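Local coordinates for protein argininosuccinate lyase (Chelativorans sp., PDB 6RXA) that is a C-N lyase of the aspartase/fumarase superfamily, known as EDDS lyase, that probably splits argininosuccinate into fumarate and arginine, at residues Ala146-Met154 / Pro165-Met173. The protein carries 2 engineered substitutions. Residues are numbered along the deposited sequence; the frame is centred on the assembly and turned at random.
Sequences AADHLDTVM and PITLGHYLM
M154 CG lies between its backbone N and carbonyl carbon (chi1 73°), and the extended chain beyond carries SD past L168 CB. CE ends 3.5 Å from Y171 CB and near I166 CD1. L168 has CG anti to its N (chi1 178°), and with chi2 at 57° this puts CD2 over one face of the H149 ring, 3.9 Å from the centroid, a CH-pi contact. A hydrogen bond between H149 ND1 and T152 OG1 (2.7 Å) helps hold the ring's rotation.

M154 and I166 form a hydrogen-bonded antiparallel pair. I166 N to M154 O is short and nearly straight (2.7 Å). Beyond the strands, L168 N bonds to T152 O and G169 N to H149 O, so two N-H groups of the helix's first turn are bonded by the loop. T167 is the N-cap: OG1 accepts from H170 N (3.0 Å), and a water links OG1 to L150 O. A valine at T167 would probably leave H170 N without its cap and break the water link to the loop. A146 CB packs on L172 CB (3.8 Å). This is the base of a beta hairpin, strands 153-158 and 161-167, joining two long helices of the lyase fold.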
loop_
_atom_site.group_PDB
_atom_site.type_symbol
_atom_site.label_atom_id
_atom_site.label_comp_id
_atom_site.label_asym_id
_atom_site.label_seq_id
_atom_site.Cartn_x
_atom_site.Cartn_y
_atom_site.Cartn_z
ATOM N N ALA A 146 29.259 -15.879 10.614
ATOM C CA ALA A 146 28.775 -16.910 11.526
ATOM C C ALA A 146 29.874 -17.903 11.869
ATOM O O ALA A 146 29.987 -18.347 13.019
ATOM C CB ALA A 146 27.593 -17.650 10.905
ATOM N N ALA A 147 30.694 -18.269 10.881
ATOM C CA ALA A 147 31.710 -19.286 11.089
ATOM C C ALA A 147 32.741 -18.884 12.132
ATOM O O ALA A 147 33.380 -19.761 12.718
ATOM C CB ALA A 147 32.390 -19.589 9.755
ATOM N N ASP A 148 32.909 -17.593 12.383
ATOM C CA ASP A 148 33.845 -17.107 13.390
ATOM C C ASP A 148 33.199 -16.927 14.757
ATOM O O ASP A 148 33.880 -16.502 15.697
ATOM C CB ASP A 148 34.443 -15.767 12.952
ATOM C CG ASP A 148 35.473 -15.914 11.855
ATOM O OD1 ASP A 148 35.999 -17.031 11.664
ATOM O OD2 ASP A 148 35.761 -14.897 11.196
ATOM N N HIS A 149 31.908 -17.244 14.891
ATOM C CA HIS A 149 31.161 -16.935 16.106
ATOM C C HIS A 149 30.351 -18.113 16.626
ATOM O O HIS A 149 29.307 -17.923 17.249
ATOM C CB HIS A 149 30.314 -15.685 15.912
ATOM C CG HIS A 149 31.151 -14.459 15.817
ATOM N ND1 HIS A 149 31.723 -13.866 16.922
ATOM C CD2 HIS A 149 31.598 -13.768 14.742
ATOM C CE1 HIS A 149 32.459 -12.840 16.536
ATOM N NE2 HIS A 149 32.396 -12.755 15.217
ATOM N N LEU A 150 30.868 -19.330 16.460
ATOM C CA LEU A 150 30.184 -20.508 16.970
ATOM C C LEU A 150 30.197 -20.559 18.487
ATOM O O LEU A 150 29.365 -21.260 19.082
ATOM C CB LEU A 150 30.875 -21.766 16.441
ATOM C CG LEU A 150 30.826 -21.961 14.923
ATOM C CD1 LEU A 150 31.654 -23.173 14.501
ATOM C CD2 LEU A 150 29.397 -22.100 14.441
ATOM N N ASP A 151 31.154 -19.873 19.116
ATOM C CA ASP A 151 31.300 -19.859 20.565
ATOM C C ASP A 151 30.872 -18.533 21.182
ATOM O O ASP A 151 31.108 -18.310 22.373
ATOM C CB ASP A 151 32.756 -20.119 20.975
ATOM C CG ASP A 151 33.252 -21.488 20.575
ATOM O OD1 ASP A 151 32.438 -22.429 20.512
ATOM O OD2 ASP A 151 34.469 -21.623 20.329
ATOM N N THR A 152 30.299 -17.623 20.398
ATOM C CA THR A 152 29.955 -16.290 20.896
ATOM C C THR A 152 28.568 -16.355 21.534
ATOM O O THR A 152 27.550 -16.021 20.929
ATOM C CB THR A 152 30.027 -15.275 19.764
ATOM O OG1 THR A 152 31.362 -15.263 19.241
ATOM C CG2 THR A 152 29.689 -13.883 20.255
ATOM N N VAL A 153 28.542 -16.792 22.798
ATOM C CA VAL A 153 27.272 -16.939 23.504
ATOM C C VAL A 153 26.606 -15.583 23.704
ATOM O O VAL A 153 27.248 -14.589 24.059
ATOM C CB VAL A 153 27.494 -17.687 24.830
ATOM C CG1 VAL A 153 28.403 -16.911 25.756
ATOM C CG2 VAL A 153 26.158 -17.961 25.526
ATOM N N MET A 154 25.293 -15.544 23.482
ATOM C CA MET A 154 24.516 -14.320 23.612
ATOM C C MET A 154 23.061 -14.747 23.709
ATOM O O MET A 154 22.718 -15.888 23.402
ATOM C CB MET A 154 24.717 -13.394 22.418
ATOM C CG MET A 154 24.036 -13.873 21.145
ATOM S SD MET A 154 24.252 -12.699 19.778
ATOM C CE MET A 154 22.950 -13.253 18.666
ATOM N N PRO A 165 19.552 -18.629 25.726
ATOM C CA PRO A 165 20.912 -18.478 25.188
ATOM C C PRO A 165 21.071 -19.129 23.820
ATOM O O PRO A 165 20.593 -20.239 23.583
ATOM C CB PRO A 165 21.790 -19.186 26.233
ATOM C CG PRO A 165 20.931 -19.274 27.473
ATOM C CD PRO A 165 19.543 -19.465 26.938
ATOM N N ILE A 166 21.770 -18.418 22.925
ATOM C CA ILE A 166 22.172 -18.932 21.619
ATOM C C ILE A 166 23.622 -18.514 21.393
ATOM O O ILE A 166 24.346 -18.207 22.344
ATOM C CB ILE A 166 21.254 -18.407 20.501
ATOM C CG1 ILE A 166 21.309 -16.882 20.430
ATOM C CG2 ILE A 166 19.827 -18.881 20.711
ATOM C CD1 ILE A 166 20.876 -16.318 19.076
ATOM N N THR A 167 24.048 -18.477 20.132
ATOM C CA THR A 167 25.316 -17.855 19.776
ATOM C C THR A 167 25.073 -16.887 18.627
ATOM O O THR A 167 24.076 -16.982 17.905
ATOM C CB THR A 167 26.361 -18.879 19.328
ATOM O OG1 THR A 167 25.930 -19.451 18.085
ATOM C CG2 THR A 167 26.541 -19.965 20.366
ATOM N N LEU A 168 26.003 -15.948 18.450
ATOM C CA LEU A 168 25.916 -15.049 17.304
ATOM C C LEU A 168 25.923 -15.828 15.990
ATOM O O LEU A 168 25.212 -15.464 15.045
ATOM C CB LEU A 168 27.040 -14.013 17.366
ATOM C CG LEU A 168 27.132 -13.014 16.210
ATOM C CD1 LEU A 168 25.825 -12.244 16.036
ATOM C CD2 LEU A 168 28.287 -12.069 16.442
ATOM N N GLY A 169 26.705 -16.908 15.911
ATOM C CA GLY A 169 26.676 -17.739 14.718
ATOM C C GLY A 169 25.301 -18.308 14.420
ATOM O O GLY A 169 24.858 -18.331 13.273
ATOM N N HIS A 170 24.631 -18.830 15.447
ATOM C CA HIS A 170 23.281 -19.361 15.275
ATOM C C HIS A 170 22.327 -18.300 14.743
ATOM O O HIS A 170 21.536 -18.563 13.831
ATOM C CB HIS A 170 22.816 -19.903 16.624
ATOM C CG HIS A 170 21.413 -20.405 16.632
ATOM N ND1 HIS A 170 20.419 -19.783 17.355
ATOM C CD2 HIS A 170 20.834 -21.467 16.023
ATOM C CE1 HIS A 170 19.284 -20.438 17.181
ATOM N NE2 HIS A 170 19.510 -21.465 16.379
ATOM N N TYR A 171 22.383 -17.089 15.306
ATOM C CA TYR A 171 21.531 -16.003 14.835
ATOM C C TYR A 171 21.780 -15.709 13.356
ATOM O O TYR A 171 20.840 -15.593 12.556
ATOM C CB TYR A 171 21.756 -14.738 15.686
ATOM C CG TYR A 171 20.902 -13.591 15.196
ATOM C CD1 TYR A 171 21.342 -12.762 14.182
ATOM C CD2 TYR A 171 19.637 -13.374 15.712
ATOM C CE1 TYR A 171 20.559 -11.757 13.694
ATOM C CE2 TYR A 171 18.835 -12.351 15.225
ATOM C CZ TYR A 171 19.303 -11.543 14.218
ATOM O OH TYR A 171 18.528 -10.523 13.706
ATOM N N LEU A 172 23.052 -15.554 12.975
ATOM C CA LEU A 172 23.385 -15.239 11.589
ATOM C C LEU A 172 22.903 -16.320 10.636
ATOM O O LEU A 172 22.519 -16.015 9.504
ATOM C CB LEU A 172 24.883 -14.983 11.448
ATOM C CG LEU A 172 25.323 -13.683 12.121
ATOM C CD1 LEU A 172 26.842 -13.640 12.274
ATOM C CD2 LEU A 172 24.838 -12.477 11.326
ATOM N N MET A 173 22.862 -17.576 11.073
ATOM C CA MET A 173 22.381 -18.617 10.181
ATOM C C MET A 173 20.874 -18.553 9.969
ATOM O O MET A 173 20.392 -19.095 8.975
ATOM C CB MET A 173 22.868 -19.990 10.624
ATOM C CG MET A 173 24.387 -20.124 10.485
ATOM S SD MET A 173 25.084 -19.601 8.905
ATOM C CE MET A 173 24.419 -20.865 7.832
HETATM O O HOH W 1 27.028 -21.939 17.684
#